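Local atomic coordinates of catalase (Exiguobacterium oxidotolerans, PDB entry 2J2M), a protein that catalyses the breakdown of hydrogen peroxide to water and dioxygen, using a haem group bound in each subunit of a tetramer. Residues K41-H44 and F45-R49; S173-M176 and L177-F181. All coordinates share one frame; numbering follows the deposited sequence.

Interaction 1 (K41-H44 and F45-R49)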
loop_
_atom_site.group_PDB
_atom_site.type_symbol
_atom_site.label_atom_id
_atom_site.label_comp_id
_atom_site.label_asym_id
_atom_site.label_seq_id
_atom_site.Cartn_x
_atom_site.Cartn_y
_atom_site.Cartn_z
ATOM N N LYS A 41 17.287 2.863 10.042
ATOM C CA LYS A 41 17.381 1.470 10.490
ATOM C C LYS A 41 16.062 0.989 11.110
ATOM O O LYS A 41 15.538 -0.061 10.718
ATOM C CB LYS A 41 18.528 1.322 11.487
ATOM C CG LYS A 41 19.011 -0.083 11.747
ATOM C CD LYS A 41 20.232 -0.086 12.723
ATOM C CE LYS A 41 20.533 -1.499 13.236
ATOM N NZ LYS A 41 21.678 -1.526 14.223
ATOM N N ILE A 42 15.535 1.754 12.069
ATOM C CA ILE A 42 14.251 1.452 12.693
ATOM C C ILE A 42 13.082 1.544 11.697
ATOM O O ILE A 42 12.195 0.672 11.699
ATOM C CB ILE A 42 13.954 2.371 13.916
ATOM C CG1 ILE A 42 15.029 2.209 14.997
ATOM C CG2 ILE A 42 12.503 2.138 14.450
ATOM C CD1 ILE A 42 15.179 0.785 15.558
ATOM N N ALA A 43 13.070 2.585 10.861
ATOM C CA ALA A 43 11.994 2.733 9.870
ATOM C C ALA A 43 11.931 1.568 8.883
ATOM O O ALA A 43 10.831 1.137 8.517
ATOM C CB ALA A 43 12.081 4.047 9.154
ATOM N N HIS A 44 13.077 1.014 8.476
ATOM C CA HIS A 44 13.023 -0.144 7.570
ATOM C C HIS A 44 12.550 -1.405 8.308
ATOM O O HIS A 44 11.731 -2.170 7.799
ATOM C CB HIS A 44 14.354 -0.386 6.843
ATOM C CG HIS A 44 14.237 -1.352 5.701
ATOM N ND1 HIS A 44 14.429 -2.709 5.851
ATOM C CD2 HIS A 44 13.888 -1.165 4.403
ATOM C CE1 HIS A 44 14.227 -3.311 4.690
ATOM N NE2 HIS A 44 13.896 -2.400 3.796
ATOM N N PHE A 45 13.083 -1.608 9.513
ATOM C CA PHE A 45 12.643 -2.684 10.412
ATOM C C PHE A 45 11.134 -2.685 10.553
ATOM O O PHE A 45 10.506 -3.738 10.427
ATOM C CB PHE A 45 13.314 -2.541 11.781
ATOM C CG PHE A 45 12.835 -3.533 12.806
ATOM C CD1 PHE A 45 13.318 -4.841 12.807
ATOM C CD2 PHE A 45 11.922 -3.153 13.788
ATOM C CE1 PHE A 45 12.877 -5.764 13.752
ATOM C CE2 PHE A 45 11.485 -4.053 14.747
ATOM C CZ PHE A 45 11.962 -5.375 14.730
ATOM N N ASP A 46 10.566 -1.490 10.792
ATOM C CA ASP A 46 9.108 -1.265 10.938
ATOM C C ASP A 46 8.298 -1.691 9.719
ATOM O O ASP A 46 7.087 -1.906 9.818
ATOM C CB ASP A 46 8.810 0.218 11.236
ATOM C CG ASP A 46 9.305 0.664 12.630
ATOM O OD1 ASP A 46 9.308 1.895 12.893
ATOM O OD2 ASP A 46 9.698 -0.201 13.454
ATOM N N ARG A 47 8.983 -1.828 8.587
ATOM C CA ARG A 47 8.348 -2.059 7.288
ATOM C C ARG A 47 8.689 -3.420 6.659
ATOM O O ARG A 47 8.379 -3.654 5.485
ATOM C CB ARG A 47 8.731 -0.933 6.334
ATOM C CG ARG A 47 7.832 0.279 6.513
ATOM C CD ARG A 47 8.318 1.589 5.820
ATOM N NE ARG A 47 7.444 2.682 6.263
ATOM C CZ ARG A 47 7.479 3.251 7.469
ATOM N NH1 ARG A 47 8.399 2.900 8.375
ATOM N NH2 ARG A 47 6.611 4.207 7.765
ATOM N N GLU A 48 9.303 -4.315 7.444
ATOM C CA GLU A 48 9.793 -5.579 6.939
ATOM C C GLU A 48 8.702 -6.488 6.456
ATOM O O GLU A 48 8.912 -7.207 5.485
ATOM C CB GLU A 48 10.584 -6.316 8.013
ATOM C CG GLU A 48 11.961 -5.723 8.280
ATOM C CD GLU A 48 12.806 -6.555 9.215
ATOM O OE1 GLU A 48 12.414 -7.700 9.603
ATOM O OE2 GLU A 48 13.890 -6.040 9.565
ATOM N N ARG A 49 7.558 -6.474 7.162
ATOM C CA ARG A 49 6.441 -7.389 6.895
ATOM C C ARG A 49 5.506 -6.986 5.754
ATOM O O ARG A 49 5.226 -5.807 5.513
ATOM C CB ARG A 49 5.604 -7.649 8.156
ATOM C CG ARG A 49 6.350 -8.202 9.377
ATOM C CD ARG A 49 6.988 -9.606 9.228
ATOM N NE ARG A 49 7.769 -9.822 10.436
ATOM C CZ ARG A 49 9.084 -9.626 10.574
ATOM N NH1 ARG A 49 9.864 -9.315 9.541
ATOM N NH2 ARG A 49 9.631 -9.797 11.763
HETATM O O HOH W 1 15.358 -4.138 8.073
#
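Arg47 reaches back to the carbonyl of Ala43 where helix 36-45 of the N-terminal arm gives way to a type I beta turn running from Phe45 to Glu48. The arm lies against other subunits, so this local helix-end contact is buried within the catalase tetramer.

Backbone bonds carry the chain out of the helix. Phe45 N donates to Lys41 O almost straight, with an N-H...O angle of 168°, and Asp46 N donates to Ile42 O at 2.9 Å. Within the turn, Arg47 N bonds to His44 O at 2.9 Å.

The side chain of Arg47 also bonds the Ala43 carbonyl. With its chain extended from CG to NE, it brings NH1 to 3.0 Å from Ala43 O, which sits in the plane of the guanidinium, only 5° out. The same NH1 forms a salt bridge with Asp341 of the second subunit, so one nitrogen serves both the helix end and the interface. Losing this guanidinium to an alanine would probably deprive Ala43 O of its side-chain donor and Asp341 of the second subunit of this salt bridge.

Apart from the hydrogen bonds there is a van der Waals touch, Ile42 CG2 lying 3.6 Å from the carboxylate oxygen OD1 of Asp46, the two side chains crossing at a slant. The Asp46 carboxylate also takes a hydrogen bond from Ser338 of the second subunit, and the Asp46 side chain lies close to a haem.

Water joins the remaining pair. His44 NE2 bonds to Asn350 of the third subunit, and Glu48 OE2 to His147 of the second. One water lies in the His44 ring plane, 2.8 Å from ND1, and donates to Glu48 OE2 at 2.8 Å.

Interaction 2 (S173-M176 and L177-F181)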
loop_
_atom_site.group_PDB
_atom_site.type_symbol
_atom_site.label_atom_id
_atom_site.label_comp_id
_atom_site.label_asym_id
_atom_site.label_seq_id
_atom_site.Cartn_x
_atom_site.Cartn_y
_atom_site.Cartn_z
ATOM N N SER A 173 -18.933 -31.856 -1.347
ATOM C CA SER A 173 -17.708 -31.956 -0.557
ATOM C C SER A 173 -17.429 -33.365 -0.021
ATOM O O SER A 173 -16.345 -33.617 0.542
ATOM C CB SER A 173 -17.810 -31.022 0.625
ATOM O OG SER A 173 -18.775 -31.565 1.496
ATOM N N THR A 174 -18.387 -34.270 -0.186
ATOM C CA THR A 174 -18.299 -35.616 0.375
ATOM C C THR A 174 -17.016 -36.338 -0.070
ATOM O O THR A 174 -16.235 -36.770 0.755
ATOM C CB THR A 174 -19.587 -36.425 0.030
ATOM O OG1 THR A 174 -20.735 -35.649 0.384
ATOM C CG2 THR A 174 -19.663 -37.729 0.774
ATOM N N ASN A 175 -16.802 -36.455 -1.373
ATOM C CA ASN A 175 -15.591 -37.052 -1.927
ATOM C C ASN A 175 -14.262 -36.551 -1.326
ATOM O O ASN A 175 -13.401 -37.354 -1.001
ATOM C CB ASN A 175 -15.580 -36.876 -3.458
ATOM C CG ASN A 175 -14.755 -37.931 -4.167
ATOM O OD1 ASN A 175 -14.458 -38.973 -3.605
ATOM N ND2 ASN A 175 -14.409 -37.672 -5.422
ATOM N N MET A 176 -14.096 -35.227 -1.209
ATOM C CA MET A 176 -12.913 -34.633 -0.585
ATOM C C MET A 176 -12.798 -35.036 0.895
ATOM O O MET A 176 -11.713 -35.421 1.403
ATOM C CB MET A 176 -12.965 -33.105 -0.736
ATOM C CG MET A 176 -11.707 -32.338 -0.264
ATOM S SD MET A 176 -10.134 -33.022 -0.842
ATOM C CE MET A 176 -9.162 -31.507 -0.687
ATOM N N LEU A 177 -13.930 -34.980 1.587
ATOM C CA LEU A 177 -13.985 -35.451 2.956
ATOM C C LEU A 177 -13.450 -36.875 3.061
ATOM O O LEU A 177 -12.693 -37.152 3.979
ATOM C CB LEU A 177 -15.402 -35.309 3.511
ATOM C CG LEU A 177 -15.810 -34.045 4.316
ATOM C CD1 LEU A 177 -14.949 -32.786 4.129
ATOM C CD2 LEU A 177 -17.250 -33.709 4.056
ATOM N N MET A 178 -13.808 -37.761 2.116
ATOM C CA MET A 178 -13.285 -39.138 2.090
ATOM C C MET A 178 -11.765 -39.211 2.056
ATOM O O MET A 178 -11.195 -40.122 2.644
ATOM C CB MET A 178 -13.819 -39.939 0.905
ATOM C CG MET A 178 -15.282 -40.269 0.964
ATOM S SD MET A 178 -15.755 -41.507 2.208
ATOM C CE MET A 178 -17.479 -41.615 1.718
ATOM N N HIS A 179 -11.117 -38.267 1.372
ATOM C CA HIS A 179 -9.648 -38.244 1.245
ATOM C C HIS A 179 -8.923 -37.601 2.437
ATOM O O HIS A 179 -7.909 -38.097 2.926
ATOM C CB HIS A 179 -9.254 -37.476 -0.020
ATOM C CG HIS A 179 -9.680 -38.139 -1.294
ATOM N ND1 HIS A 179 -10.953 -38.018 -1.806
ATOM C CD2 HIS A 179 -9.002 -38.942 -2.153
ATOM C CE1 HIS A 179 -11.040 -38.699 -2.935
ATOM N NE2 HIS A 179 -9.865 -39.252 -3.178
ATOM N N ILE A 180 -9.476 -36.488 2.889
ATOM C CA ILE A 180 -8.841 -35.598 3.832
ATOM C C ILE A 180 -8.840 -36.213 5.235
ATOM O O ILE A 180 -7.931 -35.967 6.043
ATOM C CB ILE A 180 -9.541 -34.174 3.748
ATOM C CG1 ILE A 180 -8.514 -33.049 3.589
ATOM C CG2 ILE A 180 -10.549 -33.940 4.858
ATOM C CD1 ILE A 180 -8.093 -32.385 4.850
ATOM N N PHE A 181 -9.859 -37.029 5.520
ATOM C CA PHE A 181 -9.945 -37.692 6.820
ATOM C C PHE A 181 -9.366 -39.100 6.858
ATOM O O PHE A 181 -9.483 -39.778 7.881
ATOM C CB PHE A 181 -11.367 -37.636 7.376
ATOM C CG PHE A 181 -11.770 -36.268 7.856
ATOM C CD1 PHE A 181 -12.599 -35.465 7.079
ATOM C CD2 PHE A 181 -11.319 -35.783 9.084
ATOM C CE1 PHE A 181 -12.977 -34.204 7.512
ATOM C CE2 PHE A 181 -11.692 -34.505 9.536
ATOM C CZ PHE A 181 -12.520 -33.717 8.749
#
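Successive turns of the short helix 174-180 meet here in a local contact, dominated by bonds to backbone carbonyls and buried between the haem-bearing part of the subunit and the C-terminal helices 422-430, 433-447 and 453-466. Three i to i+4 bonds establish the helix: Leu177 N to Ser173 O, Met178 N to Thr174 O and Ile180 N to Met176 O, the first with an N-H...O angle of 170°.

The remaining carbonyl, that of Asn175, departs from the pattern. Asn175 O receives the imidazole of His179, ND1 standing 2.7 Å away. His179 N is shared between two weak bonds, one to Asn175 O at 3.4 Å. The other runs to Met176 O at 2.9 Å. With its CG beside the backbone N (chi1 -66°), the His179 ring folds back along the helix and presents its edge to Asn175 O. The Asn175 amide and the ring have their planes turned 65° from each other, OD1 coming to 3.5 Å from His179 CE1, while ND2 bonds to Thr281 O. On another side, Leu177 CD2 lies 3.7 Å from Ser173 OG, a van der Waals touch to a hydroxyl that is hydrogen-bonded to Arg170 O.

The ring donates from ND1, which means that this nitrogen carries a proton, and the buried Asn175 carbonyl is satisfied mainly by a side chain where the backbone bond is weak.

How the interactions relate
Interaction 1 and interaction 2 come in series along the chain, on opposite sides of its centre, with their own centres 43 Å apart and nearest atoms about 28 Å apart, so neither touches the other. Both use a side chain to bond a helical carbonyl four residues back, but in different settings. Residues 41-49 are packed against other subunits, and the side chain of Asp46 comes within about 3 Å of a haem. Residues 173-181 are touched by no other chain, and the side chain of Met176 stays about 7 Å from a haem. One contact therefore belongs to tetramer assembly, the other to packing inside a subunit.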